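Local coordinates for protein transport protein HOFQ (Aggregatibacter actinomycetemcomitans, PDB 2Y3M) that is a secretin of the competence system whose extra-membranous domains bind DNA, and probably takes part in the uptake of DNA across the outer membrane, at residues A115-V120 against R143-L148. Numbering follows the deposited sequence.
Sequences AKASEV and RSNLLL
At the N-terminal end of helix 117-125, the side-chain amide of Asn145, from the turn leading into strand 146-151, bridges backbone groups two residues apart. Asn145 ND2 donates to Ala115 O at 2.6 Å, a nearly straight bond (N-H...O angle 165°) in which the carbonyl oxygen lies close to the plane of the amide. Asn145 OD1 accepts from Ala117 N at 2.8 Å, the donor lying in the plane of that side-chain carbonyl. Asparagine suits this place because one flat group offers both a donor and an acceptor, and the two bonds together fix its rotation. Ala117 N belongs to the first turn of the helix, where no preceding turn supplies a carbonyl, whereas Val120 N already bonds to Lys116 O. Asn145 itself has a left-handed backbone, a conformation asparagine tolerates well. Beyond the polar bridge the contact turns apolar. The methyl of Ala117 points toward the strand, its CB 4.3 Å from Leu147 CG, and so small a side chain lets the first turn of the helix lie near the strand. One turn on, the branch CG1 of Val120, set anti to the backbone N (chi1 177°), meets Leu147 CD1 at 4.1 Å, and Ile163 of helix 153-166 packs on both residues. Helix and sheet thus share a hydrophobic core with a side-chain-to-backbone bridge at its margin, the helix-on-sheet packing of the secretin short domain, consistent with the fold shared with type I KH domains.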
loop_
_atom_site.group_PDB
_atom_site.type_symbol
_atom_site.label_atom_id
_atom_site.label_comp_id
_atom_site.label_asym_id
_atom_site.label_seq_id
_atom_site.Cartn_x
_atom_site.Cartn_y
_atom_site.Cartn_z
ATOM N N ALA B 115 12.272 -24.868 16.165
ATOM C CA ALA B 115 11.022 -24.735 15.425
ATOM C C ALA B 115 10.589 -23.274 15.297
ATOM O O ALA B 115 11.045 -22.418 16.058
ATOM C CB ALA B 115 9.923 -25.564 16.096
ATOM N N LYS B 116 9.728 -22.998 14.316
ATOM C CA LYS B 116 9.014 -21.725 14.230
ATOM C C LYS B 116 7.749 -21.785 15.086
ATOM O O LYS B 116 7.011 -22.778 15.043
ATOM C CB LYS B 116 8.628 -21.419 12.784
ATOM C CG LYS B 116 9.623 -20.559 12.024
ATOM C CD LYS B 116 9.108 -20.229 10.628
ATOM C CE LYS B 116 9.339 -21.379 9.653
ATOM N NZ LYS B 116 8.694 -21.125 8.332
ATOM N N ALA B 117 7.506 -20.719 15.851
ATOM C CA ALA B 117 6.321 -20.597 16.705
ATOM C C ALA B 117 5.012 -20.901 15.962
ATOM O O ALA B 117 4.167 -21.636 16.468
ATOM C CB ALA B 117 6.272 -19.214 17.353
ATOM N N SER B 118 4.871 -20.358 14.754
ATOM C CA SER B 118 3.673 -20.564 13.938
ATOM C C SER B 118 3.490 -22.023 13.513
ATOM O O SER B 118 2.365 -22.518 13.479
ATOM C CB SER B 118 3.691 -19.654 12.713
ATOM O OG SER B 118 4.862 -19.876 11.950
ATOM N N GLU B 119 4.595 -22.703 13.210
ATOM C CA GLU B 119 4.553 -24.128 12.869
ATOM C C GLU B 119 4.160 -24.992 14.071
ATOM O O GLU B 119 3.358 -25.922 13.937
ATOM C CB GLU B 119 5.881 -24.604 12.265
ATOM C CG GLU B 119 6.294 -23.892 10.971
ATOM C CD GLU B 119 5.334 -24.120 9.806
ATOM O OE1 GLU B 119 4.610 -25.146 9.789
ATOM O OE2 GLU B 119 5.310 -23.265 8.892
ATOM N N VAL B 120 4.718 -24.670 15.237
ATOM C CA VAL B 120 4.345 -25.325 16.493
ATOM C C VAL B 120 2.845 -25.160 16.741
ATOM O O VAL B 120 2.151 -26.134 17.045
ATOM C CB VAL B 120 5.146 -24.768 17.691
ATOM C CG1 VAL B 120 4.691 -25.402 19.007
ATOM C CG2 VAL B 120 6.629 -25.000 17.488
ATOM N N ARG B 143 9.310 -13.762 14.917
ATOM C CA ARG B 143 10.502 -12.904 14.900
ATOM C C ARG B 143 11.416 -13.234 16.070
ATOM O O ARG B 143 12.540 -13.697 15.880
ATOM C CB ARG B 143 10.131 -11.425 14.977
ATOM C CG ARG B 143 9.370 -10.860 13.808
ATOM C CD ARG B 143 9.066 -9.405 14.103
ATOM N NE ARG B 143 8.113 -8.819 13.165
ATOM C CZ ARG B 143 6.790 -8.841 13.313
ATOM N NH1 ARG B 143 6.231 -9.430 14.366
ATOM N NH2 ARG B 143 6.023 -8.268 12.394
ATOM N N SER B 144 10.922 -12.971 17.280
ATOM C CA SER B 144 11.618 -13.319 18.509
ATOM C C SER B 144 11.466 -14.810 18.789
ATOM O O SER B 144 12.152 -15.365 19.643
ATOM C CB SER B 144 11.086 -12.491 19.680
ATOM O OG SER B 144 9.683 -12.621 19.806
ATOM N N ASN B 145 10.562 -15.444 18.045
ATOM C CA ASN B 145 10.265 -16.870 18.157
ATOM C C ASN B 145 9.903 -17.300 19.582
ATOM O O ASN B 145 10.330 -18.349 20.059
ATOM C CB ASN B 145 11.393 -17.719 17.557
ATOM C CG ASN B 145 10.881 -18.992 16.908
ATOM O OD1 ASN B 145 9.715 -19.083 16.519
ATOM N ND2 ASN B 145 11.755 -19.980 16.782
ATOM N N LEU B 146 9.111 -16.458 20.244
ATOM C CA LEU B 146 8.619 -16.708 21.596
ATOM C C LEU B 146 7.184 -17.218 21.540
ATOM O O LEU B 146 6.448 -16.897 20.608
ATOM C CB LEU B 146 8.639 -15.418 22.428
ATOM C CG LEU B 146 9.944 -14.672 22.705
ATOM C CD1 LEU B 146 9.652 -13.264 23.203
ATOM C CD2 LEU B 146 10.817 -15.406 23.699
ATOM N N LEU B 147 6.803 -18.005 22.543
ATOM C CA LEU B 147 5.410 -18.388 22.773
ATOM C C LEU B 147 5.067 -18.034 24.216
ATOM O O LEU B 147 5.792 -18.402 25.142
ATOM C CB LEU B 147 5.207 -19.889 22.557
ATOM C CG LEU B 147 4.901 -20.491 21.184
ATOM C CD1 LEU B 147 5.436 -21.912 21.109
ATOM C CD2 LEU B 147 3.422 -20.502 20.900
ATOM N N LEU B 148 3.967 -17.314 24.401
ATOM C CA LEU B 148 3.496 -16.942 25.730
ATOM C C LEU B 148 2.133 -17.594 25.944
ATOM O O LEU B 148 1.194 -17.343 25.183
ATOM C CB LEU B 148 3.395 -15.417 25.847
ATOM C CG LEU B 148 3.195 -14.728 27.206
ATOM C CD1 LEU B 148 3.443 -13.220 27.093
ATOM C CD2 LEU B 148 1.815 -14.984 27.819
#